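PDB 4GUN: superoxide dismutase from Candida albicans, which probably destroys superoxide radicals, converting them to hydrogen peroxide and oxygen at a manganese centre. Local coordinates for residues Lys85-Val90 / Trp192-Trp197. The protein carries 2 engineered substitutions. Numbering follows the deposited sequence.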
loop_
_atom_site.group_PDB
_atom_site.type_symbol
_atom_site.label_atom_id
_atom_site.label_comp_id
_atom_site.label_asym_id
_atom_site.label_seq_id
_atom_site.Cartn_x
_atom_site.Cartn_y
_atom_site.Cartn_z
ATOM N N LYS A 85 -12.989 -13.822 -21.188
ATOM C CA LYS A 85 -13.393 -13.171 -22.433
ATOM C C LYS A 85 -12.239 -12.852 -23.347
ATOM O O LYS A 85 -12.457 -12.793 -24.561
ATOM C CB LYS A 85 -14.308 -11.959 -22.186
ATOM C CG LYS A 85 -15.745 -12.325 -21.806
ATOM C CD LYS A 85 -16.583 -12.692 -23.014
ATOM C CE LYS A 85 -18.062 -12.760 -22.726
ATOM N NZ LYS A 85 -18.845 -12.902 -23.984
ATOM N N ASN A 86 -11.007 -12.667 -22.803
ATOM C CA ASN A 86 -9.831 -12.447 -23.657
ATOM C C ASN A 86 -8.961 -13.685 -23.859
ATOM O O ASN A 86 -7.794 -13.588 -24.234
ATOM C CB ASN A 86 -9.046 -11.135 -23.393
ATOM C CG ASN A 86 -8.344 -11.003 -22.068
ATOM O OD1 ASN A 86 -8.501 -10.001 -21.385
ATOM N ND2 ASN A 86 -7.482 -11.953 -21.709
ATOM N N LEU A 87 -9.566 -14.863 -23.654
ATOM C CA LEU A 87 -8.931 -16.148 -23.899
ATOM C C LEU A 87 -9.800 -16.866 -24.913
ATOM O O LEU A 87 -11.021 -16.737 -24.869
ATOM C CB LEU A 87 -8.816 -16.991 -22.611
ATOM C CG LEU A 87 -7.761 -16.552 -21.566
ATOM C CD1 LEU A 87 -7.915 -17.346 -20.287
ATOM C CD2 LEU A 87 -6.327 -16.692 -22.100
ATOM N N ALA A 88 -9.191 -17.595 -25.831
ATOM C CA ALA A 88 -9.938 -18.320 -26.867
ATOM C C ALA A 88 -9.106 -19.479 -27.390
ATOM O O ALA A 88 -7.891 -19.319 -27.568
ATOM C CB ALA A 88 -10.286 -17.388 -28.029
ATOM N N PRO A 89 -9.734 -20.635 -27.702
ATOM C CA PRO A 89 -8.964 -21.732 -28.321
ATOM C C PRO A 89 -8.328 -21.284 -29.640
ATOM O O PRO A 89 -8.817 -20.332 -30.272
ATOM C CB PRO A 89 -10.016 -22.813 -28.594
ATOM C CG PRO A 89 -11.240 -22.412 -27.865
ATOM C CD PRO A 89 -11.173 -20.961 -27.579
ATOM N N VAL A 90 -7.232 -21.946 -30.052
ATOM C CA VAL A 90 -6.548 -21.628 -31.311
ATOM C C VAL A 90 -7.557 -21.698 -32.486
ATOM O O VAL A 90 -7.643 -20.751 -33.274
ATOM C CB VAL A 90 -5.250 -22.469 -31.520
ATOM C CG1 VAL A 90 -4.681 -22.294 -32.930
ATOM C CG2 VAL A 90 -4.191 -22.100 -30.477
ATOM N N TRP A 192 0.028 -16.007 -24.765
ATOM C CA TRP A 192 -0.251 -15.219 -25.972
ATOM C C TRP A 192 -0.812 -16.032 -27.144
ATOM O O TRP A 192 -1.573 -15.495 -27.935
ATOM C CB TRP A 192 0.952 -14.358 -26.366
ATOM C CG TRP A 192 1.288 -13.371 -25.293
ATOM C CD1 TRP A 192 2.263 -13.492 -24.348
ATOM C CD2 TRP A 192 0.563 -12.179 -24.974
ATOM N NE1 TRP A 192 2.243 -12.408 -23.507
ATOM C CE2 TRP A 192 1.193 -11.595 -23.852
ATOM C CE3 TRP A 192 -0.535 -11.517 -25.559
ATOM C CZ2 TRP A 192 0.761 -10.387 -23.298
ATOM C CZ3 TRP A 192 -0.995 -10.343 -24.978
ATOM C CH2 TRP A 192 -0.355 -9.790 -23.859
ATOM N N ASN A 193 -0.517 -17.346 -27.176
ATOM C CA ASN A 193 -1.032 -18.311 -28.150
ATOM C C ASN A 193 -2.567 -18.518 -28.007
ATOM O O ASN A 193 -3.204 -18.970 -28.951
ATOM C CB ASN A 193 -0.298 -19.631 -28.016
ATOM C CG ASN A 193 1.178 -19.547 -28.291
ATOM O OD1 ASN A 193 1.609 -19.399 -29.429
ATOM N ND2 ASN A 193 1.992 -19.614 -27.249
ATOM N N VAL A 194 -3.157 -18.154 -26.854
ATOM C CA VAL A 194 -4.617 -18.274 -26.631
ATOM C C VAL A 194 -5.294 -16.950 -26.308
ATOM O O VAL A 194 -6.440 -16.938 -25.844
ATOM C CB VAL A 194 -5.050 -19.426 -25.663
ATOM C CG1 VAL A 194 -4.837 -20.797 -26.301
ATOM C CG2 VAL A 194 -4.364 -19.320 -24.297
ATOM N N ILE A 195 -4.598 -15.829 -26.562
ATOM C CA ILE A 195 -5.177 -14.516 -26.310
ATOM C C ILE A 195 -6.176 -14.159 -27.411
ATOM O O ILE A 195 -5.869 -14.281 -28.595
ATOM C CB ILE A 195 -4.097 -13.436 -26.028
ATOM C CG1 ILE A 195 -3.462 -13.622 -24.613
ATOM C CG2 ILE A 195 -4.618 -12.001 -26.241
ATOM C CD1 ILE A 195 -4.436 -13.581 -23.370
ATOM N N ASN A 196 -7.382 -13.767 -27.008
ATOM C CA ASN A 196 -8.448 -13.389 -27.934
ATOM C C ASN A 196 -8.361 -11.884 -28.262
ATOM O O ASN A 196 -8.937 -11.053 -27.557
ATOM C CB ASN A 196 -9.796 -13.747 -27.336
ATOM C CG ASN A 196 -10.974 -13.511 -28.252
ATOM O OD1 ASN A 196 -10.855 -13.048 -29.385
ATOM N ND2 ASN A 196 -12.147 -13.793 -27.759
ATOM N N TRP A 197 -7.623 -11.549 -29.335
ATOM C CA TRP A 197 -7.455 -10.177 -29.799
ATOM C C TRP A 197 -8.722 -9.580 -30.432
ATOM O O TRP A 197 -8.807 -8.358 -30.526
ATOM C CB TRP A 197 -6.244 -10.042 -30.728
ATOM C CG TRP A 197 -4.918 -10.126 -30.031
ATOM C CD1 TRP A 197 -4.036 -11.167 -30.068
ATOM C CD2 TRP A 197 -4.301 -9.104 -29.234
ATOM N NE1 TRP A 197 -2.903 -10.856 -29.349
ATOM C CE2 TRP A 197 -3.034 -9.590 -28.834
ATOM C CE3 TRP A 197 -4.676 -7.802 -28.850
ATOM C CZ2 TRP A 197 -2.165 -8.845 -28.018
ATOM C CZ3 TRP A 197 -3.820 -7.074 -28.034
ATOM C CH2 TRP A 197 -2.561 -7.577 -27.665
HETATM O O HOH W 1 -13.344 -16.141 -25.764
#
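Asn196 CB packs against Ala88 CB at 3.7 Å, in the chain that follows helix 60-85. The same CB also lies against the carbonyl group of Asn86. CG sits anti to the backbone N (chi1 -175°) and continues along the Ala88 methyl. From there the amide divides its work. ND2 reaches back to the carbonyl O of Lys85, a weak, bent hydrogen bond of 3.4 Å. ND2 also makes a weak bond to a water that donates to Leu87 O. OD1 turns the other way, with weak bonds to the backbone N of Ala198 and Glu199, which makes Asn196 the N-cap residue of helix 197-205.

A single antiparallel bridge pairs Leu87 with Ile195. It is a non-hydrogen-bonded pair, flanked by two backbone bonds. Asn196 N gives a nearly straight 2.8 Å bond to Asn86 O (176° at the hydrogen). Ala88 N returns a 2.8 Å bond to Val194 O. Here the iron/manganese superoxide dismutase fold joins its two parts: the end of the alpha-hairpin meets the loop between the last two helices of the C-terminal domain.

Leu87 CD2 touches both Val194 CG2 and Ile195 CD1, each at 3.9 Å. The Leu87 side chain is about 9 Å from the manganese, so it belongs to the surroundings of the metal site and not to its ligands. Ile195 lies alongside Asn86. Its CD1 is 3.5 Å from the carbonyl O of Asn86 and also touches ND2. The OD1 of Asn86 accepts hydrogen bonds from Ala168 N and Arg203 NH1. Further along, Val90 CG2 rests on the carbonyl O of Asn193.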